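Mitogen-activated protein kinase kinase kinase 7 interacting protein 1 (Anopheles gambiae, PDB 2IRM) probably serves as an adapter with a PP2C-like fold that binds the kinase TAK1 and triggers its autophosphorylation and activation. Local coordinates at residues Arg299-Glu304 against Gln316-Arg321. Sequence-based numbering, arbitrary orientation.
Sequences RMISEE and QSVVHR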
loop_
_atom_site.group_PDB
_atom_site.type_symbol
_atom_site.label_atom_id
_atom_site.label_comp_id
_atom_site.label_asym_id
_atom_site.label_seq_id
_atom_site.Cartn_x
_atom_site.Cartn_y
_atom_site.Cartn_z
ATOM N N ARG A 299 -9.160 -13.093 -11.878
ATOM C CA ARG A 299 -9.709 -13.624 -13.113
ATOM C C ARG A 299 -8.702 -13.032 -14.068
ATOM O O ARG A 299 -7.958 -13.735 -14.736
ATOM C CB ARG A 299 -11.045 -12.887 -13.248
ATOM C CG ARG A 299 -11.866 -13.241 -14.486
ATOM C CD ARG A 299 -12.877 -14.329 -14.208
ATOM N NE ARG A 299 -13.891 -14.402 -15.254
ATOM C CZ ARG A 299 -14.160 -15.492 -15.968
ATOM N NH1 ARG A 299 -13.496 -16.619 -15.756
ATOM N NH2 ARG A 299 -15.099 -15.459 -16.900
ATOM N N MET A 300 -8.681 -11.710 -14.076
ATOM C CA MET A 300 -7.990 -10.911 -15.080
ATOM C C MET A 300 -6.573 -11.411 -15.351
ATOM O O MET A 300 -6.154 -11.479 -16.508
ATOM C CB MET A 300 -7.963 -9.451 -14.642
ATOM C CG MET A 300 -7.740 -8.448 -15.751
ATOM S SD MET A 300 -8.747 -6.957 -15.539
ATOM C CE MET A 300 -8.713 -6.696 -13.764
ATOM N N ILE A 301 -5.840 -11.770 -14.298
ATOM C CA ILE A 301 -4.494 -12.307 -14.484
ATOM C C ILE A 301 -4.510 -13.758 -14.959
ATOM O O ILE A 301 -3.709 -14.135 -15.810
ATOM C CB ILE A 301 -3.563 -12.131 -13.244
ATOM C CG1 ILE A 301 -3.999 -13.007 -12.066
ATOM C CG2 ILE A 301 -3.465 -10.661 -12.827
ATOM C CD1 ILE A 301 -3.354 -12.615 -10.742
ATOM N N SER A 302 -5.426 -14.565 -14.427
ATOM C CA SER A 302 -5.499 -15.981 -14.802
ATOM C C SER A 302 -5.894 -16.151 -16.262
ATOM O O SER A 302 -5.621 -17.191 -16.863
ATOM C CB SER A 302 -6.457 -16.757 -13.893
ATOM O OG SER A 302 -7.809 -16.584 -14.284
ATOM N N GLU A 303 -6.545 -15.131 -16.821
ATOM C CA GLU A 303 -6.829 -15.087 -18.255
ATOM C C GLU A 303 -5.575 -14.672 -19.020
ATOM O O GLU A 303 -5.408 -15.013 -20.195
ATOM C CB GLU A 303 -7.986 -14.130 -18.565
ATOM C CG GLU A 303 -9.362 -14.715 -18.279
ATOM C CD GLU A 303 -10.499 -13.741 -18.546
ATOM O OE1 GLU A 303 -11.539 -14.185 -19.070
ATOM O OE2 GLU A 303 -10.369 -12.540 -18.234
ATOM N N GLU A 304 -4.689 -13.952 -18.335
ATOM C CA GLU A 304 -3.479 -13.424 -18.958
ATOM C C GLU A 304 -2.331 -14.441 -19.094
ATOM O O GLU A 304 -1.537 -14.342 -20.036
ATOM C CB GLU A 304 -3.017 -12.156 -18.227
ATOM C CG GLU A 304 -2.178 -11.205 -19.077
ATOM C CD GLU A 304 -2.925 -10.686 -20.293
ATOM O OE1 GLU A 304 -2.409 -10.849 -21.419
ATOM O OE2 GLU A 304 -4.028 -10.125 -20.124
ATOM N N GLN A 316 2.164 -6.318 -16.638
ATOM C CA GLN A 316 1.941 -5.039 -17.321
ATOM C C GLN A 316 0.678 -4.976 -18.172
ATOM O O GLN A 316 0.174 -3.890 -18.458
ATOM C CB GLN A 316 3.150 -4.623 -18.164
ATOM C CG GLN A 316 4.074 -3.613 -17.476
ATOM C CD GLN A 316 3.394 -2.279 -17.142
ATOM O OE1 GLN A 316 2.188 -2.106 -17.332
ATOM N NE2 GLN A 316 4.180 -1.331 -16.644
ATOM N N SER A 317 0.177 -6.135 -18.583
ATOM C CA SER A 317 -1.037 -6.194 -19.391
ATOM C C SER A 317 -2.261 -6.026 -18.493
ATOM O O SER A 317 -3.217 -5.330 -18.843
ATOM C CB SER A 317 -1.099 -7.516 -20.162
ATOM O OG SER A 317 -1.975 -7.429 -21.271
ATOM N N VAL A 318 -2.208 -6.654 -17.322
ATOM C CA VAL A 318 -3.301 -6.598 -16.364
ATOM C C VAL A 318 -3.463 -5.187 -15.820
ATOM O O VAL A 318 -4.576 -4.648 -15.794
ATOM C CB VAL A 318 -3.089 -7.605 -15.224
ATOM C CG1 VAL A 318 -4.046 -7.324 -14.072
ATOM C CG2 VAL A 318 -3.267 -9.026 -15.750
ATOM N N VAL A 319 -2.351 -4.591 -15.402
ATOM C CA VAL A 319 -2.354 -3.204 -14.969
ATOM C C VAL A 319 -2.936 -2.328 -16.070
ATOM O O VAL A 319 -3.851 -1.542 -15.832
ATOM C CB VAL A 319 -0.946 -2.730 -14.571
ATOM C CG1 VAL A 319 -0.849 -1.212 -14.596
ATOM C CG2 VAL A 319 -0.604 -3.251 -13.198
ATOM N N HIS A 320 -2.433 -2.498 -17.285
ATOM C CA HIS A 320 -2.856 -1.648 -18.381
ATOM C C HIS A 320 -4.358 -1.754 -18.677
ATOM O O HIS A 320 -4.977 -0.769 -19.087
ATOM C CB HIS A 320 -2.015 -1.900 -19.631
ATOM C CG HIS A 320 -2.239 -0.891 -20.708
ATOM N ND1 HIS A 320 -2.413 -1.239 -22.032
ATOM C CD2 HIS A 320 -2.349 0.458 -20.655
ATOM C CE1 HIS A 320 -2.599 -0.147 -22.752
ATOM N NE2 HIS A 320 -2.570 0.896 -21.940
ATOM N N ARG A 321 -4.942 -2.932 -18.454
ATOM C CA ARG A 321 -6.391 -3.100 -18.573
ATOM C C ARG A 321 -7.099 -2.196 -17.579
ATOM O O ARG A 321 -7.874 -1.321 -17.968
ATOM C CB ARG A 321 -6.812 -4.540 -18.291
ATOM C CG ARG A 321 -6.553 -5.540 -19.387
ATOM C CD ARG A 321 -7.702 -6.525 -19.403
ATOM N NE ARG A 321 -7.264 -7.917 -19.431
ATOM C CZ ARG A 321 -8.080 -8.960 -19.302
ATOM N NH1 ARG A 321 -9.387 -8.779 -19.134
ATOM N NH2 ARG A 321 -7.590 -10.194 -19.340
#
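M300, I301, E303 and E304 on helix 292-304 meet S317, V318 and R321 on helix 311-334, the local axes passing 9.6 Å apart with their directions at 137°, and I301 and V318 marking the nearest backbone approach. This is the pair of helices that, in the PP2C fold, lies against one sheet of the central beta-sandwich: I301 reaches F270 and V272 on strand 268-274, while V318 touches L350 on strand 344-354. Between the helices, I301 turns its CG2 methyl onto the CG2 of V318, 3.4 Å away, a small apolar floor next to the strands. Farther from the sheet the contact becomes charged. The guanidinium of R321 lies with one face under M300: M300 CG sits over the centre of the group, 3.6 Å from R321 CZ, and the bends farther out in the methionine chain take M300 SD alongside R321 CD, 4.0 Å away. E303 and E304 meet the edge of the same group, near its plane, in a loose salt-bridge network with both links long. The carboxylate of E303 is turned 32° from the guanidinium plane, that of E304 stands 80° from it. E304 OE2 lies 3.6 Å from R321 NH2.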